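Local coordinates for protein SalCYP truncation (PDB 7ABB) that belongs to the cytochrome P450 family, whose mainly helical fold encloses a heme group bound through a cysteine thiolate, at residues A[57-62]-A[337-342]; A[110-115]-A[355-360]; A[281-286]-A[302-307]. One frame throughout, in Å; residues are numbered along the deposited sequence.

Three contacts share a largely helical P450 fold. From the N terminus, 57-62 follows helix 49-56 and is met much later by 337-342, in the loop before helix 345-362, which closes contact 1. Before that happens, helix 108-120 supplies 110-115, which meets 355-360 on helix 345-362 in contact 2. The loops of contacts 1 and 2 therefore cross. Contact 3 pairs 281-286 with 302-307, a short hairpin-like closure nested inside both. Contacts 1 and 3 touch each other and the same heme c, so inner strands of the sheet and the cysteine loop meet around it. Contact 2 lies on the opposite side of the chain centre, about 33 Å from contact 1 between centres, and joins two helices.

Contact 1. Residues A[57-62]-A[337-342]; sequences RDEDTF and TGHHQC. With HEC (heme c), chain B.
Thr337 meets Arg57 near the start of the cysteine-ligand loop of the P450 fold. This loop, which begins near Phe335 and runs to Cys342 and beyond, carries the family's F-x-x-G-x-x-x-C-x-G signature. Thr337 OG1 lies beside the guanidinium edge and accepts from Arg57 NH2 at 3.1 Å, with the oxygen tilted somewhat out of the guanidinium plane. Arg57 gets there with its chain extended from CG to NE. Gly338 follows, and its CA lies 4.0 Å from Arg57 CG. Its backbone N also donates to a water, which Arg57 NE reaches weakly. A type I turn runs from Gly338 to Gln341. Within it, His339 brings its ring edge to Glu59, with CD2 3.7 Å from OE1. The other oxygen of the same carboxylate serves His340: ND1 gives a weak, bent hydrogen bond to Glu59 OE2 at 2.7 Å. Glu59 thus faces two consecutive histidines. The stronger partner of the His340 ring is Ile83 O, which takes the bond from NE2. Gln341 O is held by Arg92, which also bonds the heme c. Cys342 ends the walk. Its SG binds the heme iron at 2.3 Å.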
# COMPACT_ATOMS: atom_id res chain seq x y z
N ARG A 57 -4.21 2.03 17.55
CA ARG A 57 -3.69 3.08 18.42
C ARG A 57 -3.33 2.61 19.82
O ARG A 57 -2.88 3.43 20.61
CB ARG A 57 -4.69 4.23 18.51
CG ARG A 57 -4.83 4.98 17.20
CD ARG A 57 -6.05 5.90 17.20
NE ARG A 57 -6.19 6.52 15.88
CZ ARG A 57 -7.34 6.96 15.37
NH1 ARG A 57 -8.46 6.86 16.08
NH2 ARG A 57 -7.37 7.49 14.16
N ASP A 58 -3.52 1.32 20.15
CA ASP A 58 -3.24 0.80 21.50
C ASP A 58 -2.31 -0.40 21.35
O ASP A 58 -2.74 -1.55 21.41
CB ASP A 58 -4.52 0.44 22.20
CG ASP A 58 -4.31 -0.10 23.59
OD1 ASP A 58 -3.16 -0.06 24.06
OD2 ASP A 58 -5.31 -0.56 24.20
N GLU A 59 -1.02 -0.13 21.18
CA GLU A 59 -0.05 -1.21 21.03
C GLU A 59 0.22 -1.97 22.32
O GLU A 59 0.74 -3.09 22.26
CB GLU A 59 1.27 -0.66 20.49
CG GLU A 59 1.12 -0.08 19.14
CD GLU A 59 2.44 0.34 18.53
OE1 GLU A 59 3.37 0.73 19.28
OE2 GLU A 59 2.52 0.26 17.30
N ASP A 60 -0.15 -1.43 23.48
CA ASP A 60 0.02 -2.20 24.71
C ASP A 60 -1.01 -3.32 24.81
O ASP A 60 -0.79 -4.31 25.52
CB ASP A 60 -0.08 -1.29 25.94
CG ASP A 60 1.04 -0.26 26.03
OD1 ASP A 60 2.10 -0.42 25.37
OD2 ASP A 60 0.85 0.70 26.80
N THR A 61 -2.14 -3.18 24.12
CA THR A 61 -3.15 -4.23 24.07
C THR A 61 -3.02 -5.08 22.82
O THR A 61 -3.25 -6.30 22.87
CB THR A 61 -4.55 -3.61 24.11
OG1 THR A 61 -4.72 -2.87 25.32
CG2 THR A 61 -5.66 -4.65 23.98
N PHE A 62 -2.67 -4.46 21.70
CA PHE A 62 -2.57 -5.09 20.38
C PHE A 62 -1.12 -4.94 19.90
O PHE A 62 -0.77 -3.96 19.25
CB PHE A 62 -3.54 -4.44 19.40
CG PHE A 62 -4.99 -4.64 19.75
CD1 PHE A 62 -5.64 -5.79 19.37
CD2 PHE A 62 -5.68 -3.67 20.45
CE1 PHE A 62 -6.99 -5.96 19.66
CE2 PHE A 62 -7.04 -3.85 20.76
CZ PHE A 62 -7.67 -4.99 20.36
N THR A 337 -3.34 3.64 11.00
CA THR A 337 -3.33 4.74 11.95
C THR A 337 -2.49 4.28 13.14
O THR A 337 -2.03 3.14 13.17
CB THR A 337 -4.76 5.17 12.30
OG1 THR A 337 -4.72 6.35 13.12
CG2 THR A 337 -5.54 4.08 13.01
N GLY A 338 -2.27 5.16 14.11
CA GLY A 338 -1.37 4.83 15.19
C GLY A 338 0.08 4.91 14.75
O GLY A 338 0.40 5.47 13.71
N HIS A 339 0.96 4.27 15.52
CA HIS A 339 2.40 4.51 15.37
C HIS A 339 2.95 3.90 14.11
O HIS A 339 3.98 4.37 13.60
CB HIS A 339 3.13 3.94 16.56
CG HIS A 339 2.95 4.74 17.81
ND1 HIS A 339 3.01 6.12 17.83
CD2 HIS A 339 2.68 4.36 19.08
CE1 HIS A 339 2.80 6.55 19.06
NE2 HIS A 339 2.59 5.50 19.84
N HIS A 340 2.32 2.85 13.59
CA HIS A 340 2.82 2.18 12.39
C HIS A 340 2.18 2.68 11.09
O HIS A 340 2.41 2.10 10.02
CB HIS A 340 2.64 0.67 12.55
CG HIS A 340 3.67 0.05 13.44
ND1 HIS A 340 3.54 -0.02 14.81
CD2 HIS A 340 4.87 -0.49 13.14
CE1 HIS A 340 4.63 -0.59 15.32
NE2 HIS A 340 5.44 -0.89 14.32
N GLN A 341 1.42 3.78 11.16
CA GLN A 341 0.77 4.35 9.98
C GLN A 341 1.78 4.50 8.84
O GLN A 341 2.91 4.92 9.06
CB GLN A 341 0.17 5.71 10.36
CG GLN A 341 -0.71 6.41 9.32
CD GLN A 341 -1.10 7.80 9.80
OE1 GLN A 341 -0.28 8.72 9.80
NE2 GLN A 341 -2.33 7.94 10.28
N CYS A 342 1.36 4.17 7.63
CA CYS A 342 2.26 4.04 6.48
C CYS A 342 3.27 5.18 6.35
O CYS A 342 2.89 6.35 6.24
CB CYS A 342 1.42 3.97 5.21
SG CYS A 342 2.42 3.80 3.72
FE HEC B . 2.74 1.57 3.38
CHA HEC B . 3.01 0.58 6.67
CHB HEC B . -0.60 0.82 3.51
CHC HEC B . 2.43 2.59 0.12
CHD HEC B . 6.11 1.96 3.16
NA HEC B . 1.49 0.84 4.78
C1A HEC B . 1.77 0.53 6.11
C2A HEC B . 0.58 0.13 6.83
C3A HEC B . -0.42 0.21 5.93
C4A HEC B . 0.12 0.65 4.67
CMA HEC B . -1.91 -0.12 6.14
CAA HEC B . 0.48 -0.28 8.35
CBA HEC B . 0.72 -1.76 8.61
CGA HEC B . 0.54 -2.05 10.09
O1A HEC B . 0.84 -3.21 10.44
O2A HEC B . 0.13 -1.13 10.84
NB HEC B . 1.23 1.63 2.05
C1B HEC B . -0.09 1.32 2.31
C2B HEC B . -0.85 1.63 1.13
C3B HEC B . -0.01 2.14 0.21
C4B HEC B . 1.30 2.13 0.76
CMB HEC B . -2.37 1.41 1.08
CAB HEC B . -0.20 2.62 -1.21
CBB HEC B . -1.61 2.89 -1.64
NC HEC B . 4.04 2.13 1.92
C1C HEC B . 3.68 2.60 0.67
C2C HEC B . 4.86 3.08 0.00
C3C HEC B . 5.91 2.93 0.84
C4C HEC B . 5.40 2.31 2.04
CMC HEC B . 4.85 3.69 -1.40
CAC HEC B . 7.41 3.23 0.65
CBC HEC B . 7.85 4.23 -0.42
ND HEC B . 4.25 1.29 4.65
C1D HEC B . 5.58 1.53 4.33
C2D HEC B . 6.37 1.26 5.49
C3D HEC B . 5.45 0.83 6.58
C4D HEC B . 4.14 0.90 5.98
CMD HEC B . 7.90 1.38 5.57
CAD HEC B . 5.81 0.43 8.02
CBD HEC B . 5.72 1.66 8.88
CGD HEC B . 5.96 1.30 10.34
O1D HEC B . 6.21 2.22 11.15
O2D HEC B . 5.90 0.09 10.65
O HOH W 1 -3.01 7.82 15.28

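Contact 2. Residues A[110-115]-A[355-360]; sequences AIRANA and AWEEWH
Arg112 joins Glu357 and Glu358 in a salt-bridge network between two helices of the P450 core. Helix 345-362 follows the cysteine loop and corresponds to the family's L helix. Helix 108-120 probably corresponds to the D helix. The local axes come within 9.1 Å and cross at -40°.

The arginine makes the network through its shape. CG stands beside the carbonyl carbon, the chain runs on straight to CD, and then it bends at chi3 (-60°). The bend turns the guanidinium toward the second helix. NH1 has two acceptors, Glu357 OE1 and Glu358 OE2, each 2.9 Å away. NH2 adds a longer bond to the same Glu357 OE1, at 3.1 Å. The guanidinium thus meets one glutamate oxygen end-on with two nitrogens, and OE1 lies in its plane.

The two glutamates reach it differently. Glu357 has an extended chain beyond CG, and NH1 comes to its OE1 from above the carboxylate plane. Glu358 bends at chi2, which folds its carboxylate across the aliphatic part of Arg112. Glu358 CD lies 3.5 Å from Arg112 CG. The two flat groups are steeply turned against each other. Glu358 OE1 has a second charged partner in Arg116, so this buried carboxylate lies between two arginines, which would probably stabilise its charge.

Beside the salt bridges, Ala115 CB packs on Glu358 CB at 4.0 Å and on Ala355 CA at 4.2 Å. On the far side of helix 345-362, His360 ND1 bonds to Trp356 O. Across the contact, the straightest grip is that of Arg112 NH1 on Glu358 OE2 (162° at the hydrogen), made on the anti lone pair of that oxygen.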
# COMPACT_ATOMS: atom_id res chain seq x y z
N ALA A 110 9.83 14.69 -11.22
CA ALA A 110 10.37 13.43 -11.73
C ALA A 110 9.28 12.38 -11.90
O ALA A 110 9.23 11.67 -12.91
CB ALA A 110 11.49 12.94 -10.81
N ILE A 111 8.38 12.27 -10.91
CA ILE A 111 7.26 11.34 -11.01
C ILE A 111 6.42 11.66 -12.23
O ILE A 111 6.02 10.76 -13.00
CB ILE A 111 6.41 11.41 -9.73
CG1 ILE A 111 7.20 10.94 -8.51
CG2 ILE A 111 5.13 10.60 -9.92
CD1 ILE A 111 6.47 11.23 -7.22
N ARG A 112 6.13 12.94 -12.43
CA ARG A 112 5.30 13.37 -13.55
C ARG A 112 5.95 13.06 -14.89
O ARG A 112 5.28 12.57 -15.82
CB ARG A 112 5.00 14.86 -13.41
CG ARG A 112 3.93 15.34 -14.40
CD ARG A 112 3.59 16.81 -14.27
NE ARG A 112 3.08 17.08 -12.94
CZ ARG A 112 1.89 16.71 -12.47
NH1 ARG A 112 1.01 16.06 -13.22
NH2 ARG A 112 1.59 17.01 -11.21
N ALA A 113 7.24 13.35 -15.02
CA ALA A 113 7.93 13.09 -16.28
C ALA A 113 7.98 11.60 -16.57
O ALA A 113 7.89 11.18 -17.73
CB ALA A 113 9.34 13.67 -16.24
N ASN A 114 8.13 10.79 -15.51
CA ASN A 114 8.08 9.34 -15.60
C ASN A 114 6.72 8.87 -16.14
O ASN A 114 6.65 8.17 -17.16
CB ASN A 114 8.40 8.79 -14.21
CG ASN A 114 8.28 7.29 -14.06
OD1 ASN A 114 8.13 6.52 -15.00
ND2 ASN A 114 8.35 6.85 -12.81
N ALA A 115 5.62 9.31 -15.51
CA ALA A 115 4.30 8.94 -15.99
C ALA A 115 4.12 9.34 -17.45
O ALA A 115 3.65 8.56 -18.28
CB ALA A 115 3.23 9.61 -15.17
N ALA A 355 -0.03 10.09 -11.69
CA ALA A 355 -0.25 9.16 -12.79
C ALA A 355 -1.61 9.38 -13.41
O ALA A 355 -1.74 9.40 -14.64
CB ALA A 355 -0.14 7.72 -12.32
N TRP A 356 -2.64 9.54 -12.59
CA TRP A 356 -3.97 9.73 -13.17
C TRP A 356 -4.10 11.08 -13.88
O TRP A 356 -4.83 11.20 -14.87
CB TRP A 356 -5.05 9.58 -12.09
CG TRP A 356 -5.20 8.15 -11.57
CD1 TRP A 356 -4.70 7.01 -12.13
CD2 TRP A 356 -5.92 7.75 -10.40
NE1 TRP A 356 -5.07 5.91 -11.36
CE2 TRP A 356 -5.80 6.35 -10.29
CE3 TRP A 356 -6.62 8.45 -9.43
CZ2 TRP A 356 -6.39 5.64 -9.24
CZ3 TRP A 356 -7.19 7.74 -8.38
CH2 TRP A 356 -7.08 6.35 -8.31
N GLU A 357 -3.42 12.12 -13.40
CA GLU A 357 -3.39 13.40 -14.10
C GLU A 357 -2.80 13.22 -15.50
O GLU A 357 -3.36 13.67 -16.51
CB GLU A 357 -2.59 14.42 -13.29
CG GLU A 357 -3.30 14.98 -12.07
CD GLU A 357 -2.41 15.84 -11.20
OE1 GLU A 357 -1.17 15.68 -11.28
OE2 GLU A 357 -2.93 16.68 -10.44
N GLU A 358 -1.61 12.61 -15.56
CA GLU A 358 -0.96 12.48 -16.86
C GLU A 358 -1.73 11.53 -17.77
O GLU A 358 -1.78 11.73 -18.99
CB GLU A 358 0.50 12.04 -16.69
CG GLU A 358 1.38 13.07 -15.97
CD GLU A 358 1.37 14.39 -16.66
OE1 GLU A 358 1.65 14.42 -17.88
OE2 GLU A 358 1.07 15.40 -16.00
N TRP A 359 -2.36 10.50 -17.19
CA TRP A 359 -3.18 9.59 -17.97
C TRP A 359 -4.30 10.34 -18.67
O TRP A 359 -4.51 10.18 -19.87
CB TRP A 359 -3.74 8.49 -17.06
CG TRP A 359 -4.60 7.51 -17.80
CD1 TRP A 359 -5.91 7.69 -18.16
CD2 TRP A 359 -4.21 6.23 -18.31
NE1 TRP A 359 -6.35 6.60 -18.85
CE2 TRP A 359 -5.33 5.68 -18.96
CE3 TRP A 359 -3.03 5.49 -18.28
CZ2 TRP A 359 -5.31 4.44 -19.58
CZ3 TRP A 359 -2.99 4.25 -18.90
CH2 TRP A 359 -4.15 3.73 -19.53
N HIS A 360 -5.03 11.19 -17.94
CA HIS A 360 -6.19 11.85 -18.55
C HIS A 360 -5.80 12.97 -19.52
O HIS A 360 -6.59 13.35 -20.38
CB HIS A 360 -7.11 12.36 -17.45
CG HIS A 360 -7.87 11.25 -16.79
ND1 HIS A 360 -7.35 10.50 -15.76
CD2 HIS A 360 -9.08 10.72 -17.08
CE1 HIS A 360 -8.23 9.58 -15.41
NE2 HIS A 360 -9.29 9.69 -16.20

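Contact 3. Residues A[281-286]-A[302-307]; sequences CMYPGR and TVLLPL. With HEC (heme c), chain B.
Arg286 lays its CG against Leu305 CD1, 3.9 Å away, and sends its guanidinium on to the heme c. NH1 reaches propionate O1A at 3.0 Å and NH2 reaches O2A at 2.9 Å. Both bonds are nearly straight, and the propionate carbon lies in the guanidinium plane. NH1 also donates to Gly285 O, which helps fix the rotation of the group. The chain bends at chi2 (-68°), turning it from the strand toward the propionate.

Met282 lies over the heme face opposite Cys342, near the rim, with SD 3.4 Å from CHB, and its CB packs on Leu307 CD1. Pro284 CB lies near O1A of the propionate.

The backbones hold these residues in place. Arg286 and Val303 form an antiparallel hydrogen-bonded pair, and Gly285 and Leu304 a non-hydrogen-bonded one. Beyond the strands, Leu305 N bonds to Pro284 O and Leu307 N to Met282 O; these two single bonds carry the pairing on to the start of helix 307-310. Strand 302-304 is also bonded to Trp44 and Leu46 of strand 43-46.

The two-pronged pairing of guanidinium and carboxylate probably offsets the charge of that propionate, and it ties the heme to strand 285-288, an inner strand of the mixed sheet.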
# COMPACT_ATOMS: atom_id res chain seq x y z
N CYS A 281 -7.60 -3.14 1.12
CA CYS A 281 -7.65 -4.59 1.19
C CYS A 281 -6.65 -5.20 2.17
O CYS A 281 -6.69 -6.41 2.41
CB CYS A 281 -7.46 -5.18 -0.20
SG CYS A 281 -5.96 -4.64 -1.02
N MET A 282 -5.74 -4.40 2.72
CA MET A 282 -4.82 -4.98 3.69
C MET A 282 -5.54 -5.37 4.97
O MET A 282 -6.59 -4.83 5.32
CB MET A 282 -3.70 -4.00 4.03
CG MET A 282 -2.78 -3.78 2.88
SD MET A 282 -1.62 -2.42 3.12
CE MET A 282 -0.67 -3.01 4.50
N TYR A 283 -4.94 -6.30 5.70
CA TYR A 283 -5.48 -6.77 6.97
C TYR A 283 -4.34 -6.96 7.96
O TYR A 283 -3.99 -8.09 8.32
CB TYR A 283 -6.29 -8.06 6.77
CG TYR A 283 -5.73 -9.06 5.81
CD1 TYR A 283 -5.99 -8.96 4.45
CD2 TYR A 283 -4.96 -10.13 6.25
CE1 TYR A 283 -5.49 -9.88 3.56
CE2 TYR A 283 -4.44 -11.06 5.34
CZ TYR A 283 -4.72 -10.92 4.00
OH TYR A 283 -4.23 -11.83 3.09
N PRO A 284 -3.76 -5.87 8.42
CA PRO A 284 -2.68 -5.98 9.41
C PRO A 284 -3.12 -6.80 10.62
O PRO A 284 -4.27 -6.71 11.07
CB PRO A 284 -2.39 -4.53 9.79
CG PRO A 284 -2.79 -3.75 8.59
CD PRO A 284 -4.02 -4.46 8.07
N GLY A 285 -2.19 -7.58 11.14
CA GLY A 285 -2.42 -8.42 12.30
C GLY A 285 -1.74 -7.87 13.54
O GLY A 285 -0.76 -7.15 13.46
N ARG A 286 -2.34 -8.20 14.68
CA ARG A 286 -1.78 -7.88 15.99
C ARG A 286 -1.99 -9.06 16.93
O ARG A 286 -2.87 -9.90 16.73
CB ARG A 286 -2.46 -6.64 16.59
CG ARG A 286 -2.33 -5.37 15.75
CD ARG A 286 -0.95 -4.89 15.71
NE ARG A 286 -0.75 -3.54 15.18
CZ ARG A 286 -0.42 -3.25 13.92
NH1 ARG A 286 -0.32 -4.22 13.03
NH2 ARG A 286 -0.17 -1.99 13.59
N THR A 302 -4.56 -13.96 18.02
CA THR A 302 -4.29 -13.12 16.87
C THR A 302 -5.55 -12.36 16.50
O THR A 302 -6.65 -12.92 16.53
CB THR A 302 -3.82 -13.98 15.70
OG1 THR A 302 -2.58 -14.60 16.06
CG2 THR A 302 -3.64 -13.16 14.43
N VAL A 303 -5.40 -11.07 16.22
CA VAL A 303 -6.50 -10.20 15.84
C VAL A 303 -6.15 -9.52 14.52
O VAL A 303 -5.12 -8.87 14.41
CB VAL A 303 -6.79 -9.14 16.92
CG1 VAL A 303 -7.98 -8.29 16.54
CG2 VAL A 303 -7.04 -9.80 18.26
N LEU A 304 -7.04 -9.63 13.54
CA LEU A 304 -6.85 -8.96 12.27
C LEU A 304 -7.64 -7.66 12.21
O LEU A 304 -8.75 -7.56 12.74
CB LEU A 304 -7.26 -9.85 11.10
CG LEU A 304 -6.56 -11.20 10.98
CD1 LEU A 304 -6.89 -11.82 9.63
CD2 LEU A 304 -5.06 -11.07 11.19
N LEU A 305 -7.07 -6.68 11.50
CA LEU A 305 -7.59 -5.32 11.40
C LEU A 305 -7.86 -5.00 9.92
O LEU A 305 -7.16 -4.18 9.32
CB LEU A 305 -6.60 -4.33 12.01
CG LEU A 305 -6.19 -4.62 13.47
CD1 LEU A 305 -5.25 -3.52 13.96
CD2 LEU A 305 -7.38 -4.73 14.34
N PRO A 306 -8.87 -5.62 9.31
CA PRO A 306 -9.05 -5.46 7.85
C PRO A 306 -9.53 -4.06 7.49
O PRO A 306 -10.60 -3.61 7.92
CB PRO A 306 -10.09 -6.52 7.50
CG PRO A 306 -10.83 -6.75 8.80
CD PRO A 306 -9.78 -6.65 9.85
N LEU A 307 -8.75 -3.38 6.65
CA LEU A 307 -9.14 -2.06 6.19
C LEU A 307 -10.39 -2.12 5.31
O LEU A 307 -11.12 -1.13 5.21
CB LEU A 307 -7.97 -1.42 5.43
CG LEU A 307 -6.65 -1.35 6.22
CD1 LEU A 307 -5.62 -0.59 5.38
CD2 LEU A 307 -6.86 -0.69 7.58
FE HEC B . 2.74 1.57 3.38
CHA HEC B . 3.01 0.58 6.67
CHB HEC B . -0.60 0.82 3.51
CHC HEC B . 2.43 2.59 0.12
CHD HEC B . 6.11 1.96 3.16
NA HEC B . 1.49 0.84 4.78
C1A HEC B . 1.77 0.53 6.11
C2A HEC B . 0.58 0.13 6.83
C3A HEC B . -0.42 0.21 5.93
C4A HEC B . 0.12 0.65 4.67
CMA HEC B . -1.91 -0.12 6.14
CAA HEC B . 0.48 -0.28 8.35
CBA HEC B . 0.72 -1.76 8.61
CGA HEC B . 0.54 -2.05 10.09
O1A HEC B . 0.84 -3.21 10.44
O2A HEC B . 0.13 -1.13 10.84
NB HEC B . 1.23 1.63 2.05
C1B HEC B . -0.09 1.32 2.31
C2B HEC B . -0.85 1.63 1.13
C3B HEC B . -0.01 2.14 0.21
C4B HEC B . 1.30 2.13 0.76
CMB HEC B . -2.37 1.41 1.08
CAB HEC B . -0.20 2.62 -1.21
CBB HEC B . -1.61 2.89 -1.64
NC HEC B . 4.04 2.13 1.92
C1C HEC B . 3.68 2.60 0.67
C2C HEC B . 4.86 3.08 0.00
C3C HEC B . 5.91 2.93 0.84
C4C HEC B . 5.40 2.31 2.04
CMC HEC B . 4.85 3.69 -1.40
CAC HEC B . 7.41 3.23 0.65
CBC HEC B . 7.85 4.23 -0.42
ND HEC B . 4.25 1.29 4.65
C1D HEC B . 5.58 1.53 4.33
C2D HEC B . 6.37 1.26 5.49
C3D HEC B . 5.45 0.83 6.58
C4D HEC B . 4.14 0.90 5.98
CMD HEC B . 7.90 1.38 5.57
CAD HEC B . 5.81 0.43 8.02
CBD HEC B . 5.72 1.66 8.88
CGD HEC B . 5.96 1.30 10.34
O1D HEC B . 6.21 2.22 11.15
O2D HEC B . 5.90 0.09 10.65